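Local coordinates for protein alpha-fucosidase (Bifidobacterium bifidum, PDB 2EAB) that probably removes alpha-1,2-linked L-fucose from glycans as a calcium-binding family 95 glycoside hydrolase, this chain being its catalytic portion cut from a longer protein, at residues T608-D613 with W632-S637; H540-Y545 with S581-M586; V192-A197 with K314-V319; Q245-L250 with K306-A311; N715-N720 with T741-E746. One frame throughout, in Å; residues are numbered along the deposited sequence.

Interaction 1: T608-D613 with W632-S637; sequences TDCSAD and WSCAKS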
# COMPACT_ATOMS: atom_id res chain seq x y z
N THR A 608 12.90 -32.74 14.91
CA THR A 608 13.62 -33.96 15.26
C THR A 608 14.83 -34.12 14.34
O THR A 608 14.69 -34.06 13.11
CB THR A 608 12.71 -35.20 15.15
OG1 THR A 608 11.53 -34.99 15.94
CG2 THR A 608 13.43 -36.46 15.64
N ASP A 609 16.00 -34.34 14.93
CA ASP A 609 17.26 -34.44 14.18
C ASP A 609 17.44 -33.22 13.28
O ASP A 609 17.74 -33.33 12.08
CB ASP A 609 17.32 -35.76 13.38
CG ASP A 609 17.23 -36.98 14.28
OD1 ASP A 609 17.92 -37.01 15.32
OD2 ASP A 609 16.47 -37.91 13.94
N CYS A 610 17.25 -32.06 13.89
CA CYS A 610 17.26 -30.79 13.18
C CYS A 610 18.51 -30.02 13.54
O CYS A 610 18.75 -29.68 14.70
CB CYS A 610 16.00 -30.00 13.54
SG CYS A 610 15.91 -28.35 12.85
N SER A 611 19.32 -29.74 12.52
CA SER A 611 20.62 -29.10 12.68
C SER A 611 20.93 -28.30 11.43
O SER A 611 20.55 -28.68 10.33
CB SER A 611 21.70 -30.17 12.87
OG SER A 611 22.99 -29.61 12.79
N ALA A 612 21.65 -27.19 11.61
CA ALA A 612 22.12 -26.40 10.47
C ALA A 612 23.06 -27.22 9.58
O ALA A 612 23.22 -26.91 8.40
CB ALA A 612 22.80 -25.13 10.94
N ASP A 613 23.65 -28.27 10.14
CA ASP A 613 24.47 -29.21 9.38
C ASP A 613 23.68 -29.95 8.30
O ASP A 613 24.26 -30.47 7.34
CB ASP A 613 25.14 -30.23 10.31
CG ASP A 613 26.26 -29.63 11.14
OD1 ASP A 613 26.78 -28.55 10.79
OD2 ASP A 613 26.63 -30.25 12.16
N TRP A 632 10.03 -27.29 6.98
CA TRP A 632 9.76 -25.90 7.32
C TRP A 632 9.92 -25.62 8.82
O TRP A 632 10.50 -24.60 9.19
CB TRP A 632 8.37 -25.48 6.85
CG TRP A 632 8.21 -25.50 5.35
CD1 TRP A 632 9.20 -25.64 4.41
CD2 TRP A 632 6.98 -25.37 4.63
NE1 TRP A 632 8.65 -25.61 3.15
CE2 TRP A 632 7.29 -25.44 3.26
CE3 TRP A 632 5.65 -25.20 5.02
CZ2 TRP A 632 6.31 -25.35 2.27
CZ3 TRP A 632 4.67 -25.11 4.03
CH2 TRP A 632 5.01 -25.19 2.68
N SER A 633 9.43 -26.53 9.67
CA SER A 633 9.59 -26.38 11.12
C SER A 633 11.05 -26.37 11.54
O SER A 633 11.47 -25.58 12.38
CB SER A 633 8.85 -27.49 11.88
OG SER A 633 7.45 -27.41 11.65
N CYS A 634 11.84 -27.27 10.94
CA CYS A 634 13.26 -27.34 11.24
C CYS A 634 13.97 -26.05 10.83
O CYS A 634 14.65 -25.43 11.65
CB CYS A 634 13.89 -28.55 10.55
SG CYS A 634 15.67 -28.65 10.81
N ALA A 635 13.79 -25.64 9.58
CA ALA A 635 14.42 -24.43 9.07
C ALA A 635 14.07 -23.22 9.93
O ALA A 635 14.94 -22.44 10.32
CB ALA A 635 14.03 -24.19 7.61
N LYS A 636 12.79 -23.08 10.25
CA LYS A 636 12.31 -21.95 11.05
C LYS A 636 12.99 -21.90 12.42
O LYS A 636 13.38 -20.83 12.89
CB LYS A 636 10.79 -22.05 11.21
CG LYS A 636 10.16 -20.97 12.08
CD LYS A 636 8.65 -21.09 12.05
CE LYS A 636 8.00 -20.26 13.14
NZ LYS A 636 8.17 -20.87 14.48
N SER A 637 13.15 -23.07 13.04
CA SER A 637 13.74 -23.18 14.37
C SER A 637 15.23 -22.85 14.41
O SER A 637 15.78 -22.58 15.48
CB SER A 637 13.52 -24.59 14.95
OG SER A 637 14.42 -25.53 14.39

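Interaction 2: H540-Y545 with S581-M586; sequences HFYVNY and SLVWQM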
# COMPACT_ATOMS: atom_id res chain seq x y z
N HIS A 540 9.98 -23.41 -0.43
CA HIS A 540 10.84 -24.36 -1.12
C HIS A 540 12.12 -23.68 -1.61
O HIS A 540 13.23 -24.20 -1.43
CB HIS A 540 10.11 -24.96 -2.32
CG HIS A 540 10.90 -26.01 -3.03
ND1 HIS A 540 11.71 -25.75 -4.11
CD2 HIS A 540 11.01 -27.34 -2.78
CE1 HIS A 540 12.28 -26.88 -4.50
NE2 HIS A 540 11.88 -27.85 -3.71
N PHE A 541 11.95 -22.52 -2.22
CA PHE A 541 13.05 -21.74 -2.78
C PHE A 541 14.05 -21.38 -1.69
O PHE A 541 15.25 -21.63 -1.84
CB PHE A 541 12.50 -20.49 -3.46
CG PHE A 541 13.55 -19.60 -4.07
CD1 PHE A 541 14.48 -20.11 -4.98
CD2 PHE A 541 13.60 -18.26 -3.74
CE1 PHE A 541 15.45 -19.29 -5.53
CE2 PHE A 541 14.55 -17.42 -4.31
CZ PHE A 541 15.49 -17.94 -5.20
N TYR A 542 13.57 -20.81 -0.59
CA TYR A 542 14.47 -20.41 0.47
C TYR A 542 15.16 -21.58 1.13
O TYR A 542 16.37 -21.55 1.34
CB TYR A 542 13.77 -19.48 1.48
CG TYR A 542 14.10 -18.05 1.14
CD1 TYR A 542 13.39 -17.37 0.16
CD2 TYR A 542 15.18 -17.41 1.74
CE1 TYR A 542 13.73 -16.07 -0.20
CE2 TYR A 542 15.54 -16.12 1.40
CZ TYR A 542 14.80 -15.45 0.43
OH TYR A 542 15.14 -14.17 0.07
N VAL A 543 14.40 -22.63 1.44
CA VAL A 543 14.98 -23.80 2.10
C VAL A 543 16.06 -24.47 1.23
O VAL A 543 17.13 -24.82 1.73
CB VAL A 543 13.89 -24.83 2.50
CG1 VAL A 543 14.49 -26.20 2.83
CG2 VAL A 543 13.05 -24.30 3.66
N ASN A 544 15.76 -24.64 -0.05
CA ASN A 544 16.62 -25.43 -0.93
C ASN A 544 17.75 -24.66 -1.60
O ASN A 544 18.78 -25.26 -1.94
CB ASN A 544 15.78 -26.16 -1.97
CG ASN A 544 15.00 -27.29 -1.37
OD1 ASN A 544 15.53 -28.39 -1.17
ND2 ASN A 544 13.74 -27.04 -1.05
N TYR A 545 17.58 -23.36 -1.78
CA TYR A 545 18.56 -22.57 -2.53
C TYR A 545 19.22 -21.44 -1.76
O TYR A 545 20.40 -21.14 -1.99
CB TYR A 545 17.94 -22.04 -3.82
CG TYR A 545 17.46 -23.14 -4.73
CD1 TYR A 545 18.32 -23.72 -5.65
CD2 TYR A 545 16.14 -23.60 -4.67
CE1 TYR A 545 17.89 -24.74 -6.49
CE2 TYR A 545 15.70 -24.61 -5.50
CZ TYR A 545 16.58 -25.18 -6.40
OH TYR A 545 16.15 -26.17 -7.25
N SER A 581 14.34 -12.24 9.92
CA SER A 581 13.01 -11.97 10.46
C SER A 581 11.94 -12.22 9.40
O SER A 581 10.88 -12.79 9.70
CB SER A 581 12.89 -10.54 10.99
OG SER A 581 13.75 -10.36 12.10
N LEU A 582 12.23 -11.80 8.18
CA LEU A 582 11.29 -12.00 7.08
C LEU A 582 11.15 -13.47 6.70
O LEU A 582 10.04 -13.95 6.46
CB LEU A 582 11.71 -11.17 5.86
CG LEU A 582 11.50 -9.66 6.01
CD1 LEU A 582 12.06 -8.94 4.81
CD2 LEU A 582 10.03 -9.31 6.22
N VAL A 583 12.26 -14.19 6.63
CA VAL A 583 12.19 -15.61 6.25
C VAL A 583 11.51 -16.42 7.36
O VAL A 583 10.71 -17.31 7.07
CB VAL A 583 13.57 -16.17 5.84
CG1 VAL A 583 13.51 -17.68 5.61
CG2 VAL A 583 14.05 -15.47 4.58
N TRP A 584 11.82 -16.09 8.61
CA TRP A 584 11.16 -16.70 9.75
C TRP A 584 9.64 -16.51 9.65
O TRP A 584 8.88 -17.47 9.83
CB TRP A 584 11.70 -16.12 11.05
CG TRP A 584 11.14 -16.73 12.31
CD1 TRP A 584 11.66 -17.78 13.02
CD2 TRP A 584 9.97 -16.32 13.01
NE1 TRP A 584 10.88 -18.04 14.11
CE2 TRP A 584 9.83 -17.15 14.13
CE3 TRP A 584 9.02 -15.31 12.80
CZ2 TRP A 584 8.78 -17.02 15.05
CZ3 TRP A 584 7.97 -15.18 13.70
CH2 TRP A 584 7.86 -16.03 14.82
N GLN A 585 9.21 -15.29 9.35
CA GLN A 585 7.78 -15.01 9.25
C GLN A 585 7.13 -15.77 8.11
O GLN A 585 6.00 -16.26 8.25
CB GLN A 585 7.51 -13.52 9.09
CG GLN A 585 6.10 -13.14 9.50
CD GLN A 585 5.90 -13.27 10.99
OE1 GLN A 585 6.51 -12.55 11.77
NE2 GLN A 585 5.07 -14.23 11.40
N MET A 586 7.83 -15.86 6.98
CA MET A 586 7.31 -16.59 5.83
C MET A 586 7.10 -18.06 6.16
O MET A 586 6.06 -18.63 5.84
CB MET A 586 8.22 -16.44 4.61
CG MET A 586 7.66 -17.15 3.39
SD MET A 586 8.73 -17.09 1.97
CE MET A 586 10.15 -18.03 2.55

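Interaction 3: V192-A197 with K314-V319; sequences VARLTA and KGYTAV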
# COMPACT_ATOMS: atom_id res chain seq x y z
N VAL A 192 -17.17 10.44 -15.01
CA VAL A 192 -18.28 11.33 -15.29
C VAL A 192 -17.92 12.74 -14.85
O VAL A 192 -17.40 12.94 -13.75
CB VAL A 192 -19.58 10.85 -14.57
CG1 VAL A 192 -20.71 11.87 -14.72
CG2 VAL A 192 -20.02 9.49 -15.11
N ALA A 193 -18.16 13.71 -15.73
CA ALA A 193 -18.11 15.12 -15.37
C ALA A 193 -19.48 15.73 -15.65
O ALA A 193 -19.93 15.77 -16.80
CB ALA A 193 -17.03 15.84 -16.15
N ARG A 194 -20.14 16.18 -14.59
CA ARG A 194 -21.44 16.82 -14.68
C ARG A 194 -21.24 18.32 -14.53
O ARG A 194 -20.75 18.78 -13.50
CB ARG A 194 -22.37 16.27 -13.59
CG ARG A 194 -23.75 16.92 -13.52
CD ARG A 194 -24.61 16.53 -14.70
NE ARG A 194 -25.91 17.21 -14.66
CZ ARG A 194 -26.78 17.23 -15.66
NH1 ARG A 194 -26.50 16.62 -16.81
NH2 ARG A 194 -27.93 17.87 -15.53
N LEU A 195 -21.60 19.07 -15.57
CA LEU A 195 -21.34 20.51 -15.62
C LEU A 195 -22.63 21.28 -15.81
O LEU A 195 -23.44 20.92 -16.67
CB LEU A 195 -20.36 20.82 -16.76
CG LEU A 195 -19.12 19.94 -16.88
CD1 LEU A 195 -18.39 20.19 -18.18
CD2 LEU A 195 -18.17 20.14 -15.71
N THR A 196 -22.84 22.31 -15.00
CA THR A 196 -24.05 23.14 -15.09
C THR A 196 -23.77 24.64 -15.02
O THR A 196 -22.75 25.07 -14.48
CB THR A 196 -25.08 22.80 -13.97
OG1 THR A 196 -24.68 23.40 -12.74
CG2 THR A 196 -25.27 21.29 -13.80
N ALA A 197 -24.69 25.40 -15.59
CA ALA A 197 -24.79 26.84 -15.37
C ALA A 197 -26.20 27.13 -14.85
O ALA A 197 -27.14 26.43 -15.21
CB ALA A 197 -24.52 27.60 -16.65
N LYS A 314 -27.45 4.36 -19.96
CA LYS A 314 -27.97 4.28 -18.59
C LYS A 314 -28.39 5.64 -18.06
O LYS A 314 -29.39 5.76 -17.34
CB LYS A 314 -26.95 3.63 -17.66
CG LYS A 314 -26.86 2.13 -17.82
CD LYS A 314 -26.00 1.49 -16.74
CE LYS A 314 -25.83 0.01 -17.01
NZ LYS A 314 -25.00 -0.67 -15.98
N GLY A 315 -27.62 6.67 -18.41
CA GLY A 315 -27.93 8.04 -18.02
C GLY A 315 -27.28 8.46 -16.72
O GLY A 315 -26.94 7.62 -15.88
N TYR A 316 -27.14 9.77 -16.54
CA TYR A 316 -26.43 10.35 -15.41
C TYR A 316 -26.97 9.91 -14.05
O TYR A 316 -26.19 9.49 -13.18
CB TYR A 316 -26.44 11.88 -15.52
CG TYR A 316 -25.97 12.59 -14.27
CD1 TYR A 316 -24.62 12.61 -13.92
CD2 TYR A 316 -26.88 13.25 -13.44
CE1 TYR A 316 -24.19 13.26 -12.77
CE2 TYR A 316 -26.46 13.90 -12.29
CZ TYR A 316 -25.11 13.91 -11.97
OH TYR A 316 -24.70 14.56 -10.84
N THR A 317 -28.28 10.00 -13.85
CA THR A 317 -28.89 9.67 -12.56
C THR A 317 -28.56 8.24 -12.13
O THR A 317 -28.13 8.01 -10.99
CB THR A 317 -30.42 9.91 -12.58
OG1 THR A 317 -30.67 11.29 -12.90
CG2 THR A 317 -31.05 9.59 -11.23
N ALA A 318 -28.76 7.29 -13.04
CA ALA A 318 -28.51 5.88 -12.76
C ALA A 318 -27.03 5.57 -12.55
O ALA A 318 -26.68 4.79 -11.66
CB ALA A 318 -29.09 5.01 -13.86
N VAL A 319 -26.17 6.16 -13.38
CA VAL A 319 -24.72 5.97 -13.25
C VAL A 319 -24.21 6.53 -11.92
O VAL A 319 -23.43 5.88 -11.22
CB VAL A 319 -23.95 6.57 -14.46
CG1 VAL A 319 -22.44 6.58 -14.21
CG2 VAL A 319 -24.27 5.78 -15.73

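Interaction 4: Q245-L250 with K306-A311; sequences QIKVVL and KVVQDA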
# COMPACT_ATOMS: atom_id res chain seq x y z
N GLN A 245 -11.61 8.36 -24.77
CA GLN A 245 -12.77 8.97 -25.42
C GLN A 245 -13.59 9.78 -24.44
O GLN A 245 -13.78 9.37 -23.29
CB GLN A 245 -13.64 7.91 -26.09
CG GLN A 245 -12.95 7.23 -27.27
CD GLN A 245 -13.75 6.12 -27.89
OE1 GLN A 245 -14.97 6.22 -28.06
NE2 GLN A 245 -13.06 5.05 -28.27
N ILE A 246 -14.07 10.93 -24.92
CA ILE A 246 -14.99 11.77 -24.17
C ILE A 246 -16.26 11.93 -24.99
O ILE A 246 -16.23 12.47 -26.10
CB ILE A 246 -14.40 13.17 -23.85
CG1 ILE A 246 -13.07 13.05 -23.10
CG2 ILE A 246 -15.43 14.02 -23.08
CD1 ILE A 246 -12.45 14.37 -22.65
N LYS A 247 -17.36 11.44 -24.44
CA LYS A 247 -18.68 11.57 -25.05
C LYS A 247 -19.43 12.68 -24.34
O LYS A 247 -19.63 12.63 -23.12
CB LYS A 247 -19.43 10.24 -24.95
CG LYS A 247 -20.79 10.21 -25.62
CD LYS A 247 -21.47 8.88 -25.40
CE LYS A 247 -22.80 8.78 -26.13
NZ LYS A 247 -22.64 8.77 -27.61
N VAL A 248 -19.85 13.69 -25.10
CA VAL A 248 -20.51 14.87 -24.55
C VAL A 248 -22.02 14.78 -24.77
O VAL A 248 -22.48 14.74 -25.92
CB VAL A 248 -19.95 16.18 -25.17
CG1 VAL A 248 -20.59 17.40 -24.55
CG2 VAL A 248 -18.43 16.24 -25.01
N VAL A 249 -22.78 14.74 -23.68
CA VAL A 249 -24.23 14.59 -23.75
C VAL A 249 -24.94 15.84 -23.20
O VAL A 249 -24.88 16.12 -22.00
CB VAL A 249 -24.73 13.32 -23.01
CG1 VAL A 249 -26.22 13.11 -23.22
CG2 VAL A 249 -23.95 12.09 -23.47
N LEU A 250 -25.59 16.58 -24.10
CA LEU A 250 -26.35 17.77 -23.73
C LEU A 250 -27.68 17.39 -23.10
O LEU A 250 -28.38 16.51 -23.61
CB LEU A 250 -26.62 18.64 -24.96
CG LEU A 250 -25.48 19.14 -25.85
CD1 LEU A 250 -26.04 19.71 -27.14
CD2 LEU A 250 -24.63 20.18 -25.15
N LYS A 306 -17.74 1.52 -26.48
CA LYS A 306 -18.88 0.85 -25.86
C LYS A 306 -19.02 1.23 -24.39
O LYS A 306 -20.14 1.29 -23.87
CB LYS A 306 -18.76 -0.67 -26.02
CG LYS A 306 -20.03 -1.44 -25.67
CD LYS A 306 -19.84 -2.93 -25.88
CE LYS A 306 -21.12 -3.70 -25.62
NZ LYS A 306 -21.52 -3.66 -24.19
N VAL A 307 -17.90 1.48 -23.71
CA VAL A 307 -17.94 1.92 -22.31
C VAL A 307 -18.72 3.22 -22.19
O VAL A 307 -19.65 3.32 -21.38
CB VAL A 307 -16.53 2.08 -21.69
CG1 VAL A 307 -16.64 2.66 -20.28
CG2 VAL A 307 -15.81 0.75 -21.65
N VAL A 308 -18.36 4.22 -23.00
CA VAL A 308 -19.03 5.52 -22.92
C VAL A 308 -20.47 5.47 -23.42
O VAL A 308 -21.35 6.13 -22.85
CB VAL A 308 -18.22 6.68 -23.58
CG1 VAL A 308 -16.93 6.95 -22.82
CG2 VAL A 308 -17.93 6.41 -25.05
N GLN A 309 -20.72 4.66 -24.45
CA GLN A 309 -22.08 4.51 -24.97
C GLN A 309 -23.00 3.81 -23.97
O GLN A 309 -24.12 4.26 -23.74
CB GLN A 309 -22.09 3.77 -26.32
CG GLN A 309 -23.46 3.80 -27.02
CD GLN A 309 -23.89 5.21 -27.40
OE1 GLN A 309 -23.18 5.91 -28.11
NE2 GLN A 309 -25.06 5.62 -26.92
N ASP A 310 -22.52 2.72 -23.37
CA ASP A 310 -23.29 2.00 -22.35
C ASP A 310 -23.64 2.90 -21.17
O ASP A 310 -24.76 2.85 -20.66
CB ASP A 310 -22.54 0.76 -21.85
CG ASP A 310 -22.57 -0.40 -22.83
OD1 ASP A 310 -23.38 -0.39 -23.78
OD2 ASP A 310 -21.78 -1.35 -22.64
N ALA A 311 -22.69 3.73 -20.75
CA ALA A 311 -22.90 4.66 -19.65
C ALA A 311 -23.94 5.72 -20.01
O ALA A 311 -24.87 5.97 -19.23
CB ALA A 311 -21.58 5.31 -19.25
O HOH W 1 -25.70 8.44 -27.82

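Interaction 5: N715-N720 with T741-E746; sequences NVLQSN and TYQLVE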
# COMPACT_ATOMS: atom_id res chain seq x y z
N ASN A 715 16.31 13.74 24.16
CA ASN A 715 14.98 13.43 24.67
C ASN A 715 13.85 13.92 23.76
O ASN A 715 12.68 13.87 24.14
CB ASN A 715 14.81 13.99 26.09
CG ASN A 715 15.77 13.37 27.09
OD1 ASN A 715 16.07 12.18 27.02
ND2 ASN A 715 16.24 14.18 28.03
N VAL A 716 14.21 14.38 22.57
CA VAL A 716 13.24 14.95 21.64
C VAL A 716 12.89 13.97 20.52
O VAL A 716 13.76 13.55 19.75
CB VAL A 716 13.74 16.29 21.03
CG1 VAL A 716 12.68 16.92 20.13
CG2 VAL A 716 14.15 17.27 22.13
N LEU A 717 11.61 13.61 20.43
CA LEU A 717 11.11 12.75 19.37
C LEU A 717 11.26 13.46 18.03
O LEU A 717 10.84 14.61 17.88
CB LEU A 717 9.65 12.38 19.62
CG LEU A 717 8.97 11.46 18.61
CD1 LEU A 717 9.54 10.04 18.67
CD2 LEU A 717 7.48 11.44 18.86
N GLN A 718 11.86 12.78 17.07
CA GLN A 718 12.17 13.39 15.78
C GLN A 718 11.09 13.16 14.74
O GLN A 718 10.48 12.09 14.67
CB GLN A 718 13.52 12.89 15.26
CG GLN A 718 14.71 13.26 16.14
CD GLN A 718 14.86 14.76 16.34
OE1 GLN A 718 14.59 15.28 17.42
NE2 GLN A 718 15.28 15.45 15.30
N SER A 719 10.87 14.18 13.92
CA SER A 719 9.99 14.08 12.78
C SER A 719 10.61 13.20 11.70
O SER A 719 11.84 13.02 11.65
CB SER A 719 9.70 15.47 12.21
OG SER A 719 8.78 15.40 11.14
N ASN A 720 9.76 12.64 10.85
CA ASN A 720 10.21 12.05 9.61
C ASN A 720 9.07 12.12 8.60
O ASN A 720 8.03 12.73 8.87
CB ASN A 720 10.72 10.62 9.81
CG ASN A 720 11.93 10.31 8.94
OD1 ASN A 720 11.84 10.33 7.71
ND2 ASN A 720 13.05 10.01 9.58
N THR A 741 3.22 6.94 19.89
CA THR A 741 2.60 6.67 18.60
C THR A 741 1.82 7.88 18.12
O THR A 741 1.96 8.31 16.97
CB THR A 741 1.67 5.44 18.64
OG1 THR A 741 2.40 4.31 19.14
CG2 THR A 741 1.16 5.10 17.25
N TYR A 742 0.99 8.43 19.00
CA TYR A 742 0.22 9.62 18.67
C TYR A 742 1.11 10.81 18.32
O TYR A 742 0.82 11.56 17.39
CB TYR A 742 -0.74 10.01 19.80
CG TYR A 742 -1.40 11.33 19.53
CD1 TYR A 742 -2.37 11.45 18.55
CD2 TYR A 742 -0.98 12.48 20.20
CE1 TYR A 742 -2.95 12.67 18.26
CE2 TYR A 742 -1.56 13.71 19.93
CZ TYR A 742 -2.54 13.80 18.95
OH TYR A 742 -3.10 15.02 18.66
N GLN A 743 2.19 10.98 19.07
CA GLN A 743 3.14 12.06 18.79
C GLN A 743 3.73 11.95 17.39
O GLN A 743 3.99 12.96 16.73
CB GLN A 743 4.24 12.10 19.84
CG GLN A 743 3.84 12.70 21.17
CD GLN A 743 5.03 12.76 22.11
OE1 GLN A 743 5.54 13.83 22.41
NE2 GLN A 743 5.48 11.60 22.55
N LEU A 744 3.92 10.71 16.92
CA LEU A 744 4.40 10.48 15.56
C LEU A 744 3.33 10.79 14.52
O LEU A 744 3.65 11.32 13.45
CB LEU A 744 4.95 9.06 15.40
CG LEU A 744 6.26 8.80 16.14
CD1 LEU A 744 6.48 7.32 16.29
CD2 LEU A 744 7.46 9.47 15.46
N VAL A 745 2.07 10.49 14.82
CA VAL A 745 0.96 10.91 13.96
C VAL A 745 0.93 12.43 13.84
O VAL A 745 0.82 12.97 12.74
CB VAL A 745 -0.41 10.38 14.47
CG1 VAL A 745 -1.56 11.00 13.69
CG2 VAL A 745 -0.47 8.86 14.38
N GLU A 746 1.08 13.12 14.97
CA GLU A 746 1.14 14.59 14.99
C GLU A 746 2.25 15.09 14.08
O GLU A 746 2.05 16.03 13.31
CB GLU A 746 1.42 15.09 16.39
CG GLU A 746 0.26 15.14 17.34
CD GLU A 746 0.66 15.80 18.65
OE1 GLU A 746 1.68 15.40 19.24
OE2 GLU A 746 -0.05 16.74 19.08

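Interaction 1: T608-D613 with W632-S637
C610 and C634 are joined end to end by a disulfide, their SG atoms 2.1 Å apart. With chi1 near 180° in both cysteines (176° and 177°), each sulfur is carried away from its main-chain nitrogen toward the other segment. The two halves then turn across each other at the S-S bond with a chi3 of 96°, close to the perpendicular setting that keeps the sulfur lone pairs least in conflict. This brings the CA atoms of C610 and C634 to 5.6 Å, the closest pair of the two segments.

One turn further along the helix, S637 OG lies near the bridge, 3.5 Å from C610 SG, while its hydrogen goes to the carbonyl O of C634 (OG to O 2.8 Å), a bond back to an earlier carbonyl that serines in helices often make. On the loop side, S611 OG accepts from D613 N at 3.0 Å, an ST turn that shapes the chain just past the cysteine.

The intervening residues form no regular alpha helix or strand, and a covalent link limits how far this loop can stray from helix 632-639. An oxidised cysteine pair is consistent with a protein that, carrying a signal peptide, works outside the reducing cytosol.

Interaction 2: H540-Y545 with S581-M586
The carbonyl O of H540, two residues before the Y542 that meets V583 and M586 across the contact, is gripped twice by N544. The backbone N of N544 makes the regular helical bond to H540 O at 2.9 Å, and the side-chain ND2 of N544 reaches back to the same oxygen, also at 2.9 Å. ND2 stands 20° out of the carbonyl plane of H540, while the oxygen sits close to the plane of the N544 amide, which fixes the rotation of that amide. Asparagine suits the place because its short side chain can fold back one turn to H540 O; the helix takes a wider pi-type turn at 542-545.

The contact itself is wholly apolar. V583 CG2 meets the CD2-CE2 side of the Y542 ring obliquely, 3.6 Å from CE2 of Y542. M586 arrives across the tyrosine at about a right angle, its methyl CE 4.0 Å from Y542 CB. The thioether runs extended from the backbone and bends only at chi3 (64°), which swings CE round to the root of the ring. A branched valine fills the short gap between backbones and a long, pliant methionine the wider one.

Y542 also leans on P509 of helix 507-520, and V543 on W632 of helix 632-639. Buried helix-to-helix packing of this kind, between helices 525-546 and 577-596, is consistent with the (alpha/alpha)6 barrel of the family 95 catalytic domain.

Interaction 3: V192-A197 with K314-V319
R194 holds CG anti to its main-chain nitrogen and then bends at chi2 (71°), while Y316 keeps its ring carbon CG anti as well; these torsions lay the arginine chain over the tyrosine ring. The strand belongs to the large antiparallel sheet of the N-terminal beta domain, as in the beta-sandwich of related glycosidases, and helix 316-331 packs against this sheet through Y316 and V319.

The closest approach is at the root of the arginine, where R194 CB lies 3.6 Å from Y316 CE1. R194 CD rides over the middle of the ring, 3.8 Å from the Y316 centroid and 9° off its normal, a clear CH-pi contact. Its guanidinium lies further out over the same ring in a longer cation-pi contact, CZ 4.9 Å from the centroid, with the two planes 20° apart. The cation is also paired with D251, and Y316 OH is bonded to E181, so both polar ends are engaged beyond the stack. Replacing the tyrosine by an alanine would probably open a gap beneath R194 and leave E181 without its hydroxyl mate.

V192 touches both Y316 and V319: its CG1 meets the ring edge at Y316 CD1 (4.1 Å), and its CG2 lies 3.9 Å from V319 CG1.

Interaction 4: Q245-L250 with K306-A311
K247 lays the root of its side chain against V308, CB of K247 standing 4.0 Å from CB of V308. The lysine runs on extended as far as CE past the helix backbone, and its CD passes the carbonyl O of V308 at 3.8 Å. A turn at chi4 (67°) then carries the amine to Q309. There K247 NZ gives a hydrogen bond to Q309 OE1 at 3.0 Å, approaching from 35° out of the carbonyl plane. The glutamine starts out along the flank of the helix and bends at chi2, which brings its amide round to the amine.

A water ties the two ends a second time, accepting from K247 NZ at 3.1 Å and from Q309 NE2 at 3.0 Å. The strongest partner of the amine is D227, in a salt bridge, so NZ has three acceptors for its three hydrogens; the carboxylate would favour the charged form of this largely buried lysine. Q309 NE2 is bonded to N313 as well.

The strand is part of the nine-stranded antiparallel sheet of the N-terminal beta domain, and helix 297-314 lies over one face of it. Here strand 245-250 and helix 306-311 run nearly alongside in the same direction, 24° apart, with their axes 8.7 Å from each other at closest approach.

At the start of the strand, Q245 turns its side chain toward the helix too, with NE2 bonded to N243 and to the carbonyl of N301. V308, compact and branched, fits between the two polar chains, its CG1 4.0 Å from the backbone O of Q245.

Interaction 5: N715-N720 with T741-E746
L717 is the first residue of 715-720 to reach the helix, and it meets both Q743 and L744. Its CG is anti to the main-chain nitrogen and chi2 lies at 69°, which spreads the two methyls toward the helix. CD2 comes close over the aliphatic start of Q743, 3.4 Å from CB of that residue. CD1 packs on L744, 3.9 Å from its CD2, the two leucines crossing at about a right angle. Leucine suits this place because its forked end can touch two successive helix residues at once, while Q743 offers only its CB and lets its extended amide run on. Cut back to an alanine here, L717 loses both methyls, which would probably open a gap over Q743 CB and leave L744 CD2 without its apolar partner in this segment.

The CB of Q718 points away from the helix, and it is the backbone that stays near: O of Q718 lies 4.1 Å from L744 CD2. S719 follows, touching L747 and N751 further along the same helix. N720 ends the segment with its OD1 bonded to R678.

Strand 716-717 is one arm of the tiny two-stranded sheet completed by 712-713, and Q718 pairs by a backbone bond with C711. L744 is also packed by I729 and W732 of helix 722-734, so the leucine of helix 738-751 is wedged between that helix and the strand, while V745 faces helix 767-780.

How the interactions relate
The contacts fall into two touching pairs and one separate member. Interactions 1 and 2 have centres 12 Å apart and meet where W632 and A635 rest on V543 and where the backbone of K636 packs on W584. Interactions 3 and 4, centres 11 Å apart, share the large N-terminal sheet and touch through V319 CG2 and A311 O; their helices 297-314 and 316-331 are consecutive. The pairs stand on opposite sides of the chain's centre, the centres of interactions 2 and 3 about 52 Å apart. Interaction 5 lies about 34 Å, centre to centre, from interaction 2. Interaction 2 comes nearest a calcium site, unfilled here: the M586 side chain is about 10 Å from that of D690, which Q585 hydrogen-bonds.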